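Local structure of probable TonB-dependent siderophore receptor PiuA (Acinetobacter baumannii, 5FP1) at residues E518-T527 against A540-R551. The protein probably binds iron-chelating siderophores, possibly ferric enterobactin, at the outer membrane and starts their TonB-dependent uptake into the cell. Numbering follows the deposited sequence.
Sequences EEAQTFEIGT and AAIFRTEKQNTR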
loop_
_atom_site.group_PDB
_atom_site.type_symbol
_atom_site.label_atom_id
_atom_site.label_comp_id
_atom_site.label_asym_id
_atom_site.label_seq_id
_atom_site.Cartn_x
_atom_site.Cartn_y
_atom_site.Cartn_z
ATOM N N GLU A 518 17.905 -9.193 5.529
ATOM C CA GLU A 518 18.290 -8.565 4.276
ATOM C C GLU A 518 18.734 -7.153 4.562
ATOM O O GLU A 518 18.286 -6.539 5.517
ATOM C CB GLU A 518 17.118 -8.541 3.310
ATOM C CG GLU A 518 16.652 -9.932 2.880
ATOM C CD GLU A 518 15.623 -9.867 1.776
ATOM O OE1 GLU A 518 14.632 -9.101 1.916
ATOM O OE2 GLU A 518 15.786 -10.579 0.767
ATOM N N GLU A 519 19.618 -6.636 3.722
ATOM C CA GLU A 519 20.185 -5.317 3.923
ATOM C C GLU A 519 20.023 -4.517 2.654
ATOM O O GLU A 519 20.271 -5.023 1.540
ATOM C CB GLU A 519 21.670 -5.407 4.286
ATOM C CG GLU A 519 21.944 -6.092 5.604
ATOM C CD GLU A 519 23.441 -6.251 5.845
ATOM O OE1 GLU A 519 24.070 -5.298 6.300
ATOM O OE2 GLU A 519 23.993 -7.299 5.521
ATOM N N ALA A 520 19.573 -3.282 2.815
ATOM C CA ALA A 520 19.319 -2.407 1.683
ATOM C C ALA A 520 19.815 -1.014 2.018
ATOM O O ALA A 520 20.044 -0.672 3.196
ATOM C CB ALA A 520 17.829 -2.370 1.340
ATOM N N GLN A 521 19.927 -0.199 0.991
ATOM C CA GLN A 521 20.380 1.162 1.171
ATOM C C GLN A 521 19.931 2.056 0.030
ATOM O O GLN A 521 19.655 1.597 -1.090
ATOM C CB GLN A 521 21.908 1.187 1.342
ATOM C CG GLN A 521 22.620 0.719 0.082
ATOM C CD GLN A 521 24.122 0.508 0.236
ATOM O OE1 GLN A 521 24.698 0.668 1.306
ATOM N NE2 GLN A 521 24.755 0.145 -0.852
ATOM N N THR A 522 19.847 3.355 0.325
ATOM C CA THR A 522 19.553 4.364 -0.665
ATOM C C THR A 522 20.578 5.492 -0.593
ATOM O O THR A 522 20.836 6.046 0.483
ATOM C CB THR A 522 18.143 4.943 -0.454
ATOM O OG1 THR A 522 17.166 3.917 -0.685
ATOM C CG2 THR A 522 17.866 6.129 -1.398
ATOM N N PHE A 523 21.189 5.771 -1.737
ATOM C CA PHE A 523 22.003 6.989 -1.933
ATOM C C PHE A 523 21.227 7.936 -2.842
ATOM O O PHE A 523 20.790 7.556 -3.932
ATOM C CB PHE A 523 23.367 6.665 -2.568
ATOM C CG PHE A 523 24.168 7.934 -2.886
ATOM C CD1 PHE A 523 24.802 8.633 -1.863
ATOM C CD2 PHE A 523 24.185 8.474 -4.165
ATOM C CE1 PHE A 523 25.513 9.802 -2.126
ATOM C CE2 PHE A 523 24.876 9.652 -4.435
ATOM C CZ PHE A 523 25.538 10.314 -3.411
ATOM N N GLU A 524 21.020 9.172 -2.410
ATOM C CA GLU A 524 20.204 10.108 -3.174
ATOM C C GLU A 524 20.819 11.511 -3.171
ATOM O O GLU A 524 21.391 11.962 -2.174
ATOM C CB GLU A 524 18.817 10.198 -2.572
ATOM C CG GLU A 524 17.811 11.067 -3.312
ATOM C CD GLU A 524 16.373 10.783 -2.885
ATOM O OE1 GLU A 524 16.008 9.588 -2.898
ATOM O OE2 GLU A 524 15.619 11.733 -2.541
ATOM N N ILE A 525 20.689 12.164 -4.314
ATOM C CA ILE A 525 20.956 13.574 -4.438
ATOM C C ILE A 525 19.722 14.193 -5.010
ATOM O O ILE A 525 19.054 13.617 -5.876
ATOM C CB ILE A 525 22.164 13.832 -5.356
ATOM C CG1 ILE A 525 22.007 13.126 -6.683
ATOM C CG2 ILE A 525 23.418 13.331 -4.699
ATOM C CD1 ILE A 525 23.130 13.446 -7.643
ATOM N N GLY A 526 19.395 15.378 -4.529
ATOM C CA GLY A 526 18.206 16.022 -4.986
ATOM C C GLY A 526 18.164 17.521 -4.787
ATOM O O GLY A 526 19.057 18.130 -4.159
ATOM N N THR A 527 17.099 18.102 -5.317
ATOM C CA THR A 527 16.836 19.509 -5.125
ATOM C C THR A 527 15.335 19.747 -5.019
ATOM O O THR A 527 14.515 19.036 -5.639
ATOM C CB THR A 527 17.512 20.356 -6.245
ATOM O OG1 THR A 527 17.430 21.755 -5.908
ATOM C CG2 THR A 527 16.838 20.113 -7.569
ATOM N N ALA A 540 13.101 17.209 -7.413
ATOM C CA ALA A 540 13.834 16.326 -8.303
ATOM C C ALA A 540 14.815 15.521 -7.478
ATOM O O ALA A 540 15.403 16.037 -6.529
ATOM C CB ALA A 540 14.572 17.131 -9.354
ATOM N N ALA A 541 15.015 14.260 -7.855
ATOM C CA ALA A 541 15.936 13.387 -7.156
ATOM C C ALA A 541 16.492 12.348 -8.087
ATOM O O ALA A 541 15.783 11.851 -8.988
ATOM C CB ALA A 541 15.232 12.720 -5.989
ATOM N N ILE A 542 17.754 11.998 -7.843
ATOM C CA ILE A 542 18.458 10.957 -8.560
ATOM C C ILE A 542 18.978 10.054 -7.465
ATOM O O ILE A 542 19.465 10.532 -6.451
ATOM C CB ILE A 542 19.643 11.539 -9.372
ATOM C CG1 ILE A 542 19.120 12.344 -10.546
ATOM C CG2 ILE A 542 20.574 10.441 -9.855
ATOM C CD1 ILE A 542 18.742 11.475 -11.718
ATOM N N PHE A 543 18.882 8.741 -7.653
ATOM C CA PHE A 543 19.133 7.827 -6.547
ATOM C C PHE A 543 19.531 6.451 -7.016
ATOM O O PHE A 543 19.242 6.046 -8.143
ATOM C CB PHE A 543 17.888 7.716 -5.649
ATOM C CG PHE A 543 16.648 7.343 -6.409
ATOM C CD1 PHE A 543 16.331 6.026 -6.659
ATOM C CD2 PHE A 543 15.811 8.327 -6.882
ATOM C CE1 PHE A 543 15.195 5.710 -7.395
ATOM C CE2 PHE A 543 14.686 8.028 -7.621
ATOM C CZ PHE A 543 14.374 6.717 -7.869
ATOM N N ARG A 544 20.200 5.735 -6.135
ATOM C CA ARG A 544 20.285 4.292 -6.201
ATOM C C ARG A 544 19.697 3.724 -4.912
ATOM O O ARG A 544 20.178 4.011 -3.801
ATOM C CB ARG A 544 21.700 3.793 -6.394
ATOM C CG ARG A 544 21.774 2.260 -6.351
ATOM C CD ARG A 544 23.168 1.756 -6.710
ATOM N NE ARG A 544 23.454 2.105 -8.089
ATOM C CZ ARG A 544 24.662 2.123 -8.638
ATOM N NH1 ARG A 544 25.725 1.784 -7.945
ATOM N NH2 ARG A 544 24.802 2.492 -9.885
ATOM N N THR A 545 18.604 2.997 -5.081
ATOM C CA THR A 545 17.913 2.279 -3.984
ATOM C C THR A 545 18.085 0.814 -4.309
ATOM O O THR A 545 17.733 0.367 -5.418
ATOM C CB THR A 545 16.436 2.682 -3.910
ATOM O OG1 THR A 545 16.328 4.023 -3.383
ATOM C CG2 THR A 545 15.612 1.704 -3.008
ATOM N N GLU A 546 18.698 0.072 -3.396
ATOM C CA GLU A 546 19.125 -1.265 -3.689
ATOM C C GLU A 546 19.056 -2.170 -2.504
ATOM O O GLU A 546 19.168 -1.732 -1.354
ATOM C CB GLU A 546 20.570 -1.282 -4.219
ATOM C CG GLU A 546 21.592 -0.797 -3.227
ATOM C CD GLU A 546 23.001 -0.712 -3.816
ATOM O OE1 GLU A 546 23.395 -1.622 -4.581
ATOM O OE2 GLU A 546 23.695 0.279 -3.512
ATOM N N LYS A 547 18.928 -3.454 -2.801
ATOM C CA LYS A 547 19.008 -4.477 -1.768
ATOM C C LYS A 547 20.243 -5.320 -2.057
ATOM O O LYS A 547 20.189 -6.302 -2.803
ATOM C CB LYS A 547 17.739 -5.326 -1.721
ATOM C CG LYS A 547 17.701 -6.244 -0.524
ATOM C CD LYS A 547 16.545 -7.218 -0.580
ATOM C CE LYS A 547 15.215 -6.573 -0.306
ATOM N NZ LYS A 547 14.120 -7.603 -0.440
ATOM N N GLN A 548 21.366 -4.897 -1.484
ATOM C CA GLN A 548 22.658 -5.473 -1.825
ATOM C C GLN A 548 22.868 -6.807 -1.122
ATOM O O GLN A 548 23.766 -7.546 -1.458
ATOM C CB GLN A 548 23.787 -4.474 -1.504
ATOM C CG GLN A 548 24.087 -4.274 -0.031
ATOM C CD GLN A 548 23.149 -3.305 0.658
ATOM O OE1 GLN A 548 22.217 -2.789 0.064
ATOM N NE2 GLN A 548 23.392 -3.063 1.928
ATOM N N ASN A 549 22.030 -7.124 -0.142
ATOM C CA ASN A 549 22.012 -8.456 0.430
ATOM C C ASN A 549 20.589 -8.957 0.456
ATOM O O ASN A 549 19.804 -8.616 1.368
ATOM C CB ASN A 549 22.586 -8.455 1.852
ATOM C CG ASN A 549 24.084 -8.458 1.857
ATOM O OD1 ASN A 549 24.714 -9.484 1.591
ATOM N ND2 ASN A 549 24.669 -7.309 2.113
ATOM N N THR A 550 20.256 -9.739 -0.565
ATOM C CA THR A 550 18.926 -10.294 -0.747
ATOM C C THR A 550 18.955 -11.759 -0.396
ATOM O O THR A 550 19.912 -12.479 -0.754
ATOM C CB THR A 550 18.501 -10.157 -2.220
ATOM O OG1 THR A 550 18.462 -8.774 -2.588
ATOM C CG2 THR A 550 17.136 -10.786 -2.481
ATOM N N ARG A 551 17.914 -12.221 0.285
ATOM C CA ARG A 551 17.815 -13.622 0.644
ATOM C C ARG A 551 17.434 -14.404 -0.600
ATOM O O ARG A 551 16.513 -14.032 -1.295
ATOM C CB ARG A 551 16.767 -13.840 1.741
ATOM C CG ARG A 551 16.814 -15.243 2.353
ATOM C CD ARG A 551 16.052 -15.275 3.671
ATOM N NE ARG A 551 14.663 -14.931 3.517
ATOM C CZ ARG A 551 14.070 -13.813 3.924
ATOM N NH1 ARG A 551 14.717 -12.830 4.544
ATOM N NH2 ARG A 551 12.780 -13.688 3.700
HETATM O O HOH W 1 22.392 -1.573 4.478
#
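T522 and T545 face each other in a non-hydrogen-bonded pair of this antiparallel barrel hairpin, and their hydroxyls meet at 2.8 Å between T522 OG1 and T545 OG1. Both OG1 atoms lie beside their own backbone N (chi1 -65° and -73°), which brings them together on the face turned to the plug. The hairpin exemplifies the barrel ladder: Q521/E546, F523/R544, I525/I542 and T527/A540 each exchange two backbone hydrogen bonds. The buried face is the tight part. E524 runs alongside F543, its OE1 3.8 Å from F543 CB, and G526 CA and A541 CA are 4.1 Å apart. R88 salt-bridges E524 OE1, bonds T545 and makes a cation-pi contact with F543; E524 OE2 accepts from Y485 of the neighbouring strand and from S43, while S123 reaches T522.

The outer face is looser. I525 CG1 touches I542 CB at 3.9 Å, and detergent lies against I525. Q521 NE2 donates to E546 OE2 (2.9 Å) from above the carboxylate plane, while Y488 binds the amide oxygen of Q521. Beyond this pair a classic beta bulge sets Q548 and N549 opposite E519.

E518 spans the bulge: its OE1 forms a salt bridge with K547 NZ at 2.8 Å, and its OE2 receives the backbone N-H of R551 (OE2 to N 2.7 Å) through its anti lone pair. The chemistry implies a wall where T522, T545 and E524 bond to the plug, E524 also to a barrel tyrosine, and a carboxylate ties the bulged end.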